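Local coordinates for uncharacterized protein (Bacteroides ovatus, PDB 4FXT) that is of unknown function but belongs to the DUF3823 family, pairing an N-terminal domain of the transthyretin clan with a C-terminal E-set domain, at residues A[26-31]-A[69-74]; A[64-69]-A[90-95]; A[108-113]-A[164-169]; A[131-136]-A[146-151]. One frame throughout, in Å; residues are numbered along the deposited sequence.

How the contacts relate
The four contacts illustrate how an all-beta protein is held together within and between its sheets. Contacts 1 and 2 belong to the N-terminal domain, their centres about 7 Å apart; they share Asn69 and are tied by probable hydrogen bonds from Arg74 NH1 to Gly68 O and from Glu73 N to Thr95 O, both 2.9 Å. Contacts 3 and 4 lie in the C-terminal domain with centres about 10 Å apart, 131-136/146-151 being nested in the loop that 108-113/164-169 closes; Ile165 of contact 3 packs on Ile132 and Leu149 of contact 4. Contacts 1 and 4 stay about 12 Å apart at their nearest atoms. No active site is known, and the 1,2-ethanediol at contact 4 probably came from crystallisation.

Contact 1: A[26-31]-A[69-74]; sequences GSSEFA and NAPWER
Phe30 and Trp72 make the aromatic half of this contact, with CE1 of Phe30 3.8 Å from CZ2 of Trp72. The two side chains cross at about a right angle, yet their ring planes are only 34° apart, an oblique pair whose six-membered rings have centroids 5.9 Å from each other. The indole owes its place to its first torsion: CG of Trp72 sits between the backbone N and the carbonyl carbon (chi1 49°), which folds the ring back beneath its own segment. One face of the Trp72 indole there receives Ala70 CB, 3.3 Å above the plane near the rim, with Pro71 CD higher above the same face.

Ser28 forms the other half. Ser28 CB lies 3.8 Å from Ala70 CB, while OG rests against Ala70 CA and Pro71 CD. With its hydroxyl turned beside its own backbone N (chi1 -56°), the buried Ser28 OG donates to Ser27 OG at 3.2 Å, and Ser27 OG in turn bonds to Arg24 O. Beyond Ala70, the guanidinium of Arg74 lays a face over Ala70 O.

Ala14 of strand 7-16 touches both aromatic side chains, so the pair reaches the neighbouring sheet. The arrangement is that of a beta-sandwich, consistent with the transthyretin clan, in which the loop joining strands 60-68 and 79-84 folds its apolar side chains against strand 28-33 and into the core.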
loop_
_atom_site.group_PDB
_atom_site.type_symbol
_atom_site.label_atom_id
_atom_site.label_comp_id
_atom_site.label_asym_id
_atom_site.label_seq_id
_atom_site.Cartn_x
_atom_site.Cartn_y
_atom_site.Cartn_z
ATOM N N GLY A 26 0.272 7.459 -6.153
ATOM C CA GLY A 26 1.072 8.669 -6.296
ATOM C C GLY A 26 1.790 9.128 -5.046
ATOM O O GLY A 26 1.977 10.331 -4.874
ATOM N N SER A 27 2.211 8.195 -4.172
ATOM C CA SER A 27 2.846 8.620 -2.921
ATOM C C SER A 27 4.242 8.021 -2.687
ATOM O O SER A 27 5.105 8.659 -2.066
ATOM C CB SER A 27 1.971 8.215 -1.739
ATOM O OG SER A 27 1.927 6.808 -1.608
ATOM N N SER A 28 4.417 6.765 -3.141
ATOM C CA SER A 28 5.625 6.002 -2.879
ATOM C C SER A 28 6.396 5.700 -4.145
ATOM O O SER A 28 5.823 5.539 -5.235
ATOM C CB SER A 28 5.248 4.703 -2.183
ATOM O OG SER A 28 4.522 5.047 -1.016
ATOM N N GLU A 29 7.727 5.638 -3.973
ATOM C CA GLU A 29 8.714 5.432 -5.026
ATOM C C GLU A 29 9.911 4.625 -4.581
ATOM O O GLU A 29 10.114 4.377 -3.387
ATOM C CB GLU A 29 9.241 6.799 -5.497
ATOM C CG GLU A 29 8.220 7.751 -6.081
ATOM C CD GLU A 29 8.667 9.187 -6.278
ATOM O OE1 GLU A 29 9.891 9.469 -6.324
ATOM O OE2 GLU A 29 7.757 10.039 -6.401
ATOM N N PHE A 30 10.729 4.265 -5.579
ATOM C CA PHE A 30 12.076 3.714 -5.495
ATOM C C PHE A 30 12.953 4.570 -6.413
ATOM O O PHE A 30 12.435 5.218 -7.325
ATOM C CB PHE A 30 12.182 2.209 -5.818
ATOM C CG PHE A 30 11.353 1.253 -5.004
ATOM C CD1 PHE A 30 11.469 1.211 -3.618
ATOM C CD2 PHE A 30 10.616 0.258 -5.624
ATOM C CE1 PHE A 30 10.714 0.295 -2.863
ATOM C CE2 PHE A 30 9.896 -0.683 -4.876
ATOM C CZ PHE A 30 9.928 -0.646 -3.502
ATOM N N ALA A 31 14.251 4.623 -6.163
ATOM C CA ALA A 31 15.161 5.356 -7.029
ATOM C C ALA A 31 16.141 4.388 -7.629
ATOM O O ALA A 31 16.673 3.507 -6.932
ATOM C CB ALA A 31 15.873 6.469 -6.277
ATOM N N ASN A 69 8.528 8.962 0.886
ATOM C CA ASN A 69 7.620 8.970 2.020
ATOM C C ASN A 69 6.916 7.634 2.197
ATOM O O ASN A 69 6.016 7.541 3.049
ATOM C CB ASN A 69 6.596 10.067 1.829
ATOM C CG ASN A 69 7.201 11.441 1.769
ATOM O OD1 ASN A 69 7.917 11.905 2.671
ATOM N ND2 ASN A 69 6.856 12.144 0.725
ATOM N N ALA A 70 7.363 6.592 1.455
ATOM C CA ALA A 70 6.798 5.237 1.512
ATOM C C ALA A 70 6.619 4.722 2.981
ATOM O O ALA A 70 7.483 4.984 3.841
ATOM C CB ALA A 70 7.689 4.286 0.750
ATOM N N PRO A 71 5.515 3.984 3.274
ATOM C CA PRO A 71 5.273 3.529 4.655
ATOM C C PRO A 71 6.087 2.268 5.061
ATOM O O PRO A 71 5.592 1.385 5.794
ATOM C CB PRO A 71 3.788 3.222 4.656
ATOM C CG PRO A 71 3.500 2.782 3.240
ATOM C CD PRO A 71 4.382 3.647 2.386
ATOM N N TRP A 72 7.367 2.243 4.690
ATOM C CA TRP A 72 8.279 1.180 5.068
ATOM C C TRP A 72 9.659 1.746 5.341
ATOM O O TRP A 72 9.911 2.909 5.014
ATOM C CB TRP A 72 8.348 0.095 3.990
ATOM C CG TRP A 72 8.562 0.586 2.588
ATOM C CD1 TRP A 72 9.723 1.056 2.041
ATOM C CD2 TRP A 72 7.620 0.491 1.510
ATOM N NE1 TRP A 72 9.523 1.379 0.717
ATOM C CE2 TRP A 72 8.250 1.007 0.358
ATOM C CE3 TRP A 72 6.284 0.047 1.415
ATOM C CZ2 TRP A 72 7.592 1.079 -0.880
ATOM C CZ3 TRP A 72 5.624 0.155 0.202
ATOM C CH2 TRP A 72 6.282 0.642 -0.936
ATOM N N GLU A 73 10.554 0.929 5.951
ATOM C CA GLU A 73 11.924 1.336 6.211
ATOM C C GLU A 73 12.615 1.694 4.914
ATOM O O GLU A 73 12.488 0.965 3.923
ATOM C CB GLU A 73 12.711 0.257 6.950
ATOM C CG GLU A 73 12.292 0.038 8.385
ATOM C CD GLU A 73 13.202 -0.894 9.164
ATOM O OE1 GLU A 73 13.782 -1.829 8.561
ATOM O OE2 GLU A 73 13.338 -0.672 10.388
ATOM N N ARG A 74 13.326 2.828 4.934
ATOM C CA ARG A 74 14.032 3.381 3.782
ATOM C C ARG A 74 15.537 3.574 4.110
ATOM O O ARG A 74 15.986 4.720 4.236
ATOM C CB ARG A 74 13.365 4.714 3.366
ATOM C CG ARG A 74 11.942 4.550 2.820
ATOM C CD ARG A 74 11.043 5.710 3.204
ATOM N NE ARG A 74 10.704 5.671 4.626
ATOM C CZ ARG A 74 10.007 6.601 5.269
ATOM N NH1 ARG A 74 9.587 7.686 4.632
ATOM N NH2 ARG A 74 9.754 6.472 6.565
#

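Contact 2: A[64-69]-A[90-95]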
loop_
_atom_site.group_PDB
_atom_site.type_symbol
_atom_site.label_atom_id
_atom_site.label_comp_id
_atom_site.label_asym_id
_atom_site.label_seq_id
_atom_site.Cartn_x
_atom_site.Cartn_y
_atom_site.Cartn_z
ATOM N N LEU A 64 19.099 -0.139 -6.891
ATOM C CA LEU A 64 17.814 0.386 -6.414
ATOM C C LEU A 64 17.869 0.653 -4.928
ATOM O O LEU A 64 18.359 -0.187 -4.165
ATOM C CB LEU A 64 16.644 -0.586 -6.733
ATOM C CG LEU A 64 15.208 -0.149 -6.367
ATOM C CD1 LEU A 64 14.237 -0.727 -7.257
ATOM C CD2 LEU A 64 14.867 -0.489 -4.934
ATOM N N VAL A 65 17.304 1.805 -4.509
ATOM C CA VAL A 65 17.238 2.194 -3.101
ATOM C C VAL A 65 15.842 2.602 -2.733
ATOM O O VAL A 65 15.104 3.150 -3.555
ATOM C CB VAL A 65 18.220 3.326 -2.708
ATOM C CG1 VAL A 65 19.653 2.826 -2.653
ATOM C CG2 VAL A 65 18.080 4.558 -3.609
ATOM N N ARG A 66 15.489 2.337 -1.478
ATOM C CA ARG A 66 14.199 2.708 -0.898
ATOM C C ARG A 66 14.345 4.105 -0.347
ATOM O O ARG A 66 15.325 4.406 0.335
ATOM C CB ARG A 66 13.752 1.692 0.178
ATOM C CG ARG A 66 13.695 0.231 -0.261
ATOM C CD ARG A 66 13.606 -0.652 0.961
ATOM N NE ARG A 66 13.898 -2.069 0.705
ATOM C CZ ARG A 66 15.124 -2.607 0.673
ATOM N NH1 ARG A 66 16.205 -1.831 0.737
ATOM N NH2 ARG A 66 15.277 -3.909 0.471
HETATM N N MSE A 67 13.405 4.976 -0.666
HETATM C CA MSE A 67 13.417 6.374 -0.214
HETATM C C MSE A 67 11.984 6.965 -0.293
HETATM O O MSE A 67 10.988 6.224 -0.471
HETATM C CB MSE A 67 14.428 7.223 -1.038
HETATM C CG MSE A 67 14.440 6.891 -2.537
HETATM SE SE MSE A 67 12.748 7.094 -3.530
HETATM C CE MSE A 67 12.658 9.122 -3.532
ATOM N N GLY A 68 11.924 8.289 -0.169
ATOM C CA GLY A 68 10.695 9.051 -0.242
ATOM C C GLY A 68 9.873 8.950 1.022
ATOM O O GLY A 68 10.435 8.864 2.113
ATOM N N ASN A 69 8.528 8.962 0.886
ATOM C CA ASN A 69 7.620 8.970 2.020
ATOM C C ASN A 69 6.916 7.634 2.197
ATOM O O ASN A 69 6.016 7.541 3.049
ATOM C CB ASN A 69 6.596 10.067 1.829
ATOM C CG ASN A 69 7.201 11.441 1.769
ATOM O OD1 ASN A 69 7.917 11.905 2.671
ATOM N ND2 ASN A 69 6.856 12.144 0.725
ATOM N N GLN A 90 11.640 -8.205 -11.032
ATOM C CA GLN A 90 12.255 -8.408 -9.724
ATOM C C GLN A 90 11.427 -7.721 -8.636
ATOM O O GLN A 90 11.199 -6.513 -8.671
ATOM C CB GLN A 90 13.711 -7.913 -9.696
ATOM C CG GLN A 90 14.457 -8.264 -8.402
ATOM C CD GLN A 90 15.945 -8.025 -8.468
ATOM O OE1 GLN A 90 16.569 -8.029 -9.538
ATOM N NE2 GLN A 90 16.570 -7.942 -7.305
ATOM N N ASP A 91 10.970 -8.507 -7.665
ATOM C CA ASP A 91 10.216 -7.974 -6.544
ATOM C C ASP A 91 11.197 -7.328 -5.564
ATOM O O ASP A 91 12.340 -7.781 -5.440
ATOM C CB ASP A 91 9.362 -9.075 -5.889
ATOM C CG ASP A 91 8.222 -9.629 -6.755
ATOM O OD1 ASP A 91 7.847 -8.965 -7.749
ATOM O OD2 ASP A 91 7.667 -10.699 -6.403
ATOM N N ILE A 92 10.772 -6.226 -4.924
ATOM C CA ILE A 92 11.617 -5.477 -3.990
ATOM C C ILE A 92 11.129 -5.721 -2.563
ATOM O O ILE A 92 10.069 -5.225 -2.182
ATOM C CB ILE A 92 11.671 -3.954 -4.321
ATOM C CG1 ILE A 92 12.074 -3.702 -5.796
ATOM C CG2 ILE A 92 12.561 -3.181 -3.344
ATOM C CD1 ILE A 92 13.461 -4.281 -6.248
ATOM N N PRO A 93 11.906 -6.455 -1.737
ATOM C CA PRO A 93 11.472 -6.669 -0.356
ATOM C C PRO A 93 11.542 -5.352 0.420
ATOM O O PRO A 93 12.535 -4.588 0.333
ATOM C CB PRO A 93 12.442 -7.734 0.161
ATOM C CG PRO A 93 13.660 -7.563 -0.650
ATOM C CD PRO A 93 13.211 -7.106 -1.999
ATOM N N VAL A 94 10.421 -5.045 1.070
ATOM C CA VAL A 94 10.287 -3.875 1.914
ATOM C C VAL A 94 9.940 -4.383 3.321
ATOM O O VAL A 94 9.582 -5.564 3.483
ATOM C CB VAL A 94 9.280 -2.823 1.377
ATOM C CG1 VAL A 94 9.728 -2.268 0.034
ATOM C CG2 VAL A 94 7.844 -3.364 1.317
ATOM N N THR A 95 10.097 -3.509 4.341
ATOM C CA THR A 95 9.756 -3.863 5.714
ATOM C C THR A 95 8.835 -2.705 6.226
ATOM O O THR A 95 9.322 -1.650 6.654
ATOM C CB THR A 95 11.020 -4.158 6.595
ATOM O OG1 THR A 95 11.755 -2.965 6.845
ATOM C CG2 THR A 95 11.931 -5.266 6.006
#
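NE and NH2 of Arg66 converge on the backbone carbonyl of Pro93, NE at 2.9 Å and NH2 at 2.8 Å from Pro93 O. The oxygen lies in the guanidinium plane, at its edge. NE also lies in the plane of the carbonyl, whereas NH2 is tilted 20° from it. Because both N-H groups point at one atom, each bond is bent, with an angle near 145° at the hydrogen. The chain reaches this far by running extended from CG to NE, and its last turn (chi4 84°) sets the guanidinium to meet the oxygen edge-on. The third nitrogen, NH1, is engaged in a salt bridge with Asp78.

Carbons of Val94 and Pro93 border the guanidinium. Val94 CG1 lies 4.2 Å from Arg66 NE, and the ring of Pro93 brings CG to the same distance from Arg66 NH2, on the more exposed side.

Farther in, the packing becomes apolar: the ends of Leu64 and Ile92 meet, with 3.8 Å between Leu64 CD1 and Ile92 CD1; a second pair, Leu64 CD2 and Ile92 CG2, comes to 3.9 Å. Phe30 touches both residues and carries the core onward to strand 28-33.

The nearest CA atoms, Arg66 CA and Val94 CA, are 8.2 Å apart, so the two segments face each other across the sandwich through side chains and are not paired. Chemically, a buried arginine bridges the two sheets: Pro93 O accepts one N-H from each of NE and NH2, and Asp78 probably balances the charge.

Contact 3: A[108-113]-A[164-169]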
loop_
_atom_site.group_PDB
_atom_site.type_symbol
_atom_site.label_atom_id
_atom_site.label_comp_id
_atom_site.label_asym_id
_atom_site.label_seq_id
_atom_site.Cartn_x
_atom_site.Cartn_y
_atom_site.Cartn_z
ATOM N N ASN A 108 -23.712 -4.990 5.266
ATOM C CA ASN A 108 -24.658 -5.396 6.300
ATOM C C ASN A 108 -25.508 -4.182 6.592
ATOM O O ASN A 108 -25.058 -3.274 7.299
ATOM C CB ASN A 108 -23.953 -5.977 7.536
ATOM C CG ASN A 108 -23.344 -7.346 7.286
ATOM O OD1 ASN A 108 -23.973 -8.248 6.689
ATOM N ND2 ASN A 108 -22.142 -7.570 7.817
ATOM N N GLY A 109 -26.655 -4.121 5.912
ATOM C CA GLY A 109 -27.592 -3.016 6.008
ATOM C C GLY A 109 -27.078 -1.786 5.299
ATOM O O GLY A 109 -26.783 -1.837 4.101
ATOM N N ASN A 110 -26.937 -0.669 6.061
ATOM C CA ASN A 110 -26.390 0.604 5.565
ATOM C C ASN A 110 -24.912 0.714 5.950
ATOM O O ASN A 110 -24.350 1.819 5.968
ATOM C CB ASN A 110 -27.192 1.802 6.118
ATOM C CG ASN A 110 -27.128 1.972 7.640
ATOM O OD1 ASN A 110 -27.078 1.002 8.421
ATOM N ND2 ASN A 110 -27.176 3.224 8.104
ATOM N N LYS A 111 -24.290 -0.432 6.293
ATOM C CA LYS A 111 -22.911 -0.448 6.765
ATOM C C LYS A 111 -22.062 -1.461 5.990
ATOM O O LYS A 111 -22.573 -2.356 5.310
ATOM C CB LYS A 111 -22.878 -0.768 8.288
ATOM C CG LYS A 111 -23.393 0.411 9.113
ATOM C CD LYS A 111 -23.446 0.214 10.611
ATOM C CE LYS A 111 -23.817 1.513 11.315
ATOM N NZ LYS A 111 -25.159 2.040 10.921
ATOM N N ILE A 112 -20.743 -1.250 6.062
ATOM C CA ILE A 112 -19.729 -2.131 5.492
ATOM C C ILE A 112 -18.968 -2.710 6.675
ATOM O O ILE A 112 -18.334 -1.961 7.424
ATOM C CB ILE A 112 -18.798 -1.465 4.434
ATOM C CG1 ILE A 112 -19.568 -0.858 3.241
ATOM C CG2 ILE A 112 -17.701 -2.433 3.977
ATOM C CD1 ILE A 112 -20.311 -1.847 2.301
ATOM N N THR A 113 -19.067 -4.021 6.864
ATOM C CA THR A 113 -18.363 -4.696 7.935
ATOM C C THR A 113 -16.959 -5.038 7.445
ATOM O O THR A 113 -16.799 -5.821 6.501
ATOM C CB THR A 113 -19.146 -5.934 8.396
ATOM O OG1 THR A 113 -20.490 -5.565 8.702
ATOM C CG2 THR A 113 -18.506 -6.599 9.596
ATOM N N GLU A 164 -17.335 -1.384 11.639
ATOM C CA GLU A 164 -18.395 -1.109 10.691
ATOM C C GLU A 164 -18.450 0.365 10.365
ATOM O O GLU A 164 -18.624 1.183 11.277
ATOM C CB GLU A 164 -19.740 -1.573 11.232
ATOM C CG GLU A 164 -19.849 -3.064 11.420
ATOM C CD GLU A 164 -21.183 -3.521 11.960
ATOM O OE1 GLU A 164 -21.674 -2.914 12.942
ATOM O OE2 GLU A 164 -21.704 -4.536 11.443
ATOM N N ILE A 165 -18.314 0.695 9.052
ATOM C CA ILE A 165 -18.368 2.045 8.492
ATOM C C ILE A 165 -19.694 2.185 7.752
ATOM O O ILE A 165 -20.088 1.291 7.002
ATOM C CB ILE A 165 -17.134 2.346 7.588
ATOM C CG1 ILE A 165 -17.130 3.819 7.095
ATOM C CG2 ILE A 165 -17.001 1.332 6.437
ATOM C CD1 ILE A 165 -15.883 4.289 6.474
ATOM N N GLU A 166 -20.390 3.301 7.980
ATOM C CA GLU A 166 -21.665 3.589 7.349
ATOM C C GLU A 166 -21.468 4.031 5.867
ATOM O O GLU A 166 -20.606 4.857 5.562
ATOM C CB GLU A 166 -22.396 4.666 8.145
ATOM C CG GLU A 166 -23.821 4.881 7.674
ATOM C CD GLU A 166 -24.677 5.730 8.592
ATOM O OE1 GLU A 166 -24.892 5.324 9.758
ATOM O OE2 GLU A 166 -25.255 6.717 8.092
ATOM N N ILE A 167 -22.297 3.472 4.960
ATOM C CA ILE A 167 -22.273 3.778 3.537
ATOM C C ILE A 167 -22.791 5.218 3.358
ATOM O O ILE A 167 -23.909 5.515 3.805
ATOM C CB ILE A 167 -23.088 2.738 2.718
ATOM C CG1 ILE A 167 -22.624 1.312 2.988
ATOM C CG2 ILE A 167 -23.028 3.059 1.233
ATOM C CD1 ILE A 167 -23.495 0.199 2.411
ATOM N N PRO A 168 -21.990 6.129 2.764
ATOM C CA PRO A 168 -22.443 7.522 2.622
ATOM C C PRO A 168 -23.570 7.666 1.571
ATOM O O PRO A 168 -23.762 6.783 0.730
ATOM C CB PRO A 168 -21.170 8.268 2.189
ATOM C CG PRO A 168 -20.341 7.244 1.518
ATOM C CD PRO A 168 -20.622 5.951 2.233
ATOM N N SER A 169 -24.315 8.791 1.647
ATOM C CA SER A 169 -25.448 9.134 0.785
ATOM C C SER A 169 -25.098 9.046 -0.718
ATOM O O SER A 169 -25.889 8.541 -1.521
ATOM C CB SER A 169 -25.943 10.546 1.097
ATOM O OG SER A 169 -24.935 11.527 0.894
#
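Gly109 O lies 4.2 Å from Ile167 CD1, within a type II' turn from Asn108 to Lys111 that leads into the strand. Asn110 follows with the first backbone bond across, Ile167 N to Asn110 O at 2.8 Å and nearly straight (171°). Its side-chain amide leans obliquely toward the carboxylate of Glu166 without a hydrogen bond.

Lys111 pairs with Glu166 in a non-hydrogen-bonded position. A bend at the end of its otherwise extended chain (chi4 61°) takes Lys111 NZ to 3.5 Å from Glu166 OE1, a salt bridge of weak geometry, and a weak bond joins NZ to Asn110 OD1.

Ile112 turns to the other face of the sheet. Its backbone makes both bonds of a hydrogen-bonded pair, Ile112 N to Ile165 O at 2.8 Å and Ile165 N to Ile112 O at 3.1 Å. The side chains of Ile112 and Ile167 cross at about a right angle, Ile112 CG1 lying 3.8 Å from Ile167 CG1, and CB of Ile112 touches Ile165 CG2.

Thr113 returns to the polar face of Lys111. Thr113 OG1 donates to the anti lone pair of Glu164 OE2 at 3.2 Å, the two side chains running side by side. OG1 of Thr113 also accepts from Asn108 ND2 at 2.7 Å, lying close to the plane of that amide.

The chemistry thus divides by face: Ile112 and Ile165 turn inward toward strand 127-135, while Lys111, Glu164 and Glu166, with the more buried Thr113, make up the polar face, whose ionic link is probably modest.

Contact 4: A[131-136]-A[146-151]. With EDO (1,2-ethanediol), chain O.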
loop_
_atom_site.group_PDB
_atom_site.type_symbol
_atom_site.label_atom_id
_atom_site.label_comp_id
_atom_site.label_asym_id
_atom_site.label_seq_id
_atom_site.Cartn_x
_atom_site.Cartn_y
_atom_site.Cartn_z
ATOM N N GLY A 131 -7.569 3.476 9.915
ATOM C CA GLY A 131 -8.721 3.971 9.177
ATOM C C GLY A 131 -9.343 2.986 8.207
ATOM O O GLY A 131 -8.643 2.156 7.630
ATOM N N ILE A 132 -10.677 3.051 8.063
ATOM C CA ILE A 132 -11.465 2.325 7.070
ATOM C C ILE A 132 -11.931 3.372 6.076
ATOM O O ILE A 132 -12.450 4.407 6.491
ATOM C CB ILE A 132 -12.631 1.446 7.613
ATOM C CG1 ILE A 132 -12.175 0.406 8.653
ATOM C CG2 ILE A 132 -13.410 0.764 6.482
ATOM C CD1 ILE A 132 -12.368 0.853 9.934
ATOM N N TYR A 133 -11.709 3.132 4.773
ATOM C CA TYR A 133 -12.064 4.094 3.729
ATOM C C TYR A 133 -12.998 3.456 2.705
ATOM O O TYR A 133 -12.850 2.272 2.390
ATOM C CB TYR A 133 -10.785 4.603 3.060
ATOM C CG TYR A 133 -9.799 5.163 4.070
ATOM C CD1 TYR A 133 -9.973 6.433 4.612
ATOM C CD2 TYR A 133 -8.704 4.418 4.499
ATOM C CE1 TYR A 133 -9.112 6.929 5.590
ATOM C CE2 TYR A 133 -7.819 4.915 5.449
ATOM C CZ TYR A 133 -8.031 6.173 5.998
ATOM O OH TYR A 133 -7.211 6.673 6.982
ATOM N N LEU A 134 -13.995 4.229 2.248
ATOM C CA LEU A 134 -14.931 3.864 1.173
ATOM C C LEU A 134 -14.803 4.873 0.064
ATOM O O LEU A 134 -14.812 6.069 0.353
ATOM C CB LEU A 134 -16.407 3.756 1.631
ATOM C CG LEU A 134 -16.777 2.822 2.832
ATOM C CD1 LEU A 134 -18.228 2.948 3.169
ATOM C CD2 LEU A 134 -16.420 1.363 2.570
ATOM N N GLY A 135 -14.638 4.403 -1.177
ATOM C CA GLY A 135 -14.479 5.253 -2.355
ATOM C C GLY A 135 -15.304 4.823 -3.549
ATOM O O GLY A 135 -15.773 3.679 -3.602
ATOM N N THR A 136 -15.495 5.740 -4.522
ATOM C CA THR A 136 -16.288 5.419 -5.717
ATOM C C THR A 136 -15.418 4.599 -6.702
ATOM O O THR A 136 -15.926 3.692 -7.374
ATOM C CB THR A 136 -16.877 6.683 -6.398
ATOM O OG1 THR A 136 -15.826 7.523 -6.821
ATOM C CG2 THR A 136 -17.765 7.506 -5.495
ATOM N N GLU A 146 -14.814 8.745 -0.009
ATOM C CA GLU A 146 -16.199 9.223 0.036
ATOM C C GLU A 146 -16.676 9.177 1.504
ATOM O O GLU A 146 -17.580 9.914 1.899
ATOM C CB GLU A 146 -17.093 8.396 -0.910
ATOM C CG GLU A 146 -18.225 9.213 -1.499
ATOM C CD GLU A 146 -17.768 10.312 -2.431
ATOM O OE1 GLU A 146 -16.697 10.163 -3.070
ATOM O OE2 GLU A 146 -18.508 11.316 -2.543
ATOM N N ALA A 147 -16.005 8.337 2.308
ATOM C CA ALA A 147 -16.231 8.160 3.734
ATOM C C ALA A 147 -14.997 7.584 4.418
ATOM O O ALA A 147 -14.264 6.785 3.812
ATOM C CB ALA A 147 -17.421 7.247 3.959
ATOM N N GLU A 148 -14.758 7.981 5.681
ATOM C CA GLU A 148 -13.646 7.426 6.465
ATOM C C GLU A 148 -14.120 7.144 7.860
ATOM O O GLU A 148 -15.128 7.695 8.312
ATOM C CB GLU A 148 -12.375 8.304 6.502
ATOM C CG GLU A 148 -12.409 9.589 7.306
ATOM C CD GLU A 148 -11.076 10.313 7.466
ATOM O OE1 GLU A 148 -10.012 9.651 7.428
ATOM O OE2 GLU A 148 -11.109 11.537 7.729
ATOM N N LEU A 149 -13.388 6.279 8.545
ATOM C CA LEU A 149 -13.614 5.911 9.939
ATOM C C LEU A 149 -12.266 5.852 10.623
ATOM O O LEU A 149 -11.421 5.080 10.189
ATOM C CB LEU A 149 -14.373 4.584 10.008
ATOM C CG LEU A 149 -14.826 4.131 11.374
ATOM C CD1 LEU A 149 -15.765 5.149 12.006
ATOM C CD2 LEU A 149 -15.536 2.815 11.263
ATOM N N LYS A 150 -12.001 6.746 11.578
ATOM C CA LYS A 150 -10.724 6.775 12.298
ATOM C C LYS A 150 -10.929 6.021 13.619
ATOM O O LYS A 150 -11.765 6.417 14.429
ATOM C CB LYS A 150 -10.238 8.214 12.490
ATOM C CG LYS A 150 -10.049 8.993 11.179
ATOM C CD LYS A 150 -9.627 10.482 11.323
ATOM C CE LYS A 150 -8.220 10.745 11.806
ATOM N NZ LYS A 150 -7.908 12.202 11.831
ATOM N N LEU A 151 -10.240 4.889 13.799
ATOM C CA LEU A 151 -10.422 3.989 14.938
ATOM C C LEU A 151 -9.467 4.280 16.138
ATOM O O LEU A 151 -9.603 3.646 17.219
ATOM C CB LEU A 151 -10.171 2.544 14.462
ATOM C CG LEU A 151 -11.015 1.999 13.317
ATOM C CD1 LEU A 151 -10.596 0.629 12.969
ATOM C CD2 LEU A 151 -12.472 1.969 13.674
HETATM C C1 EDO O . -12.168 7.578 -4.208
HETATM O O1 EDO O . -12.246 6.995 -5.520
HETATM C C2 EDO O . -13.172 8.754 -3.964
HETATM O O2 EDO O . -14.529 8.325 -3.894
#
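Leu134 and Ala147 stand opposite each other in the beta hairpin of strands 127-135 and 147-150, which carries a classic beta bulge: Glu146 and Ala147 both face Leu134. Leu134 O therefore accepts twice, from Glu146 N at 2.7 Å and from Ala147 N at 3.2 Å, while Leu134 N returns a bond to Ala147 O. Toward Ile132 the ladder is regular, with Ile132 and Leu149 exchanging two backbone bonds.

On the face of Ile132 and Leu134, Ile132 CD1 meets Leu149 CD2 at 4.0 Å and also packs on Leu151 CD1. Ile165 of strand 160-166 covers this face, reaching Leu134 as well, as one layer on another in the sandwich of an E-set domain. On the other face Tyr133 and Glu148 lie side by side. A chi1 of 71° swings the Glu148 chain over toward the ring, and its extended remainder places Glu148 OE1 at the ring edge, near its plane, 3.4 Å from Tyr133 CE1.

Next to Thr136 and Glu146, a 1,2-ethanediol links the two segments; Leu139 O and Gly137 N also hold it. O2 of the diol accepts from Thr136 N at 2.8 Å and donates to Glu146 OE1 at 3.0 Å.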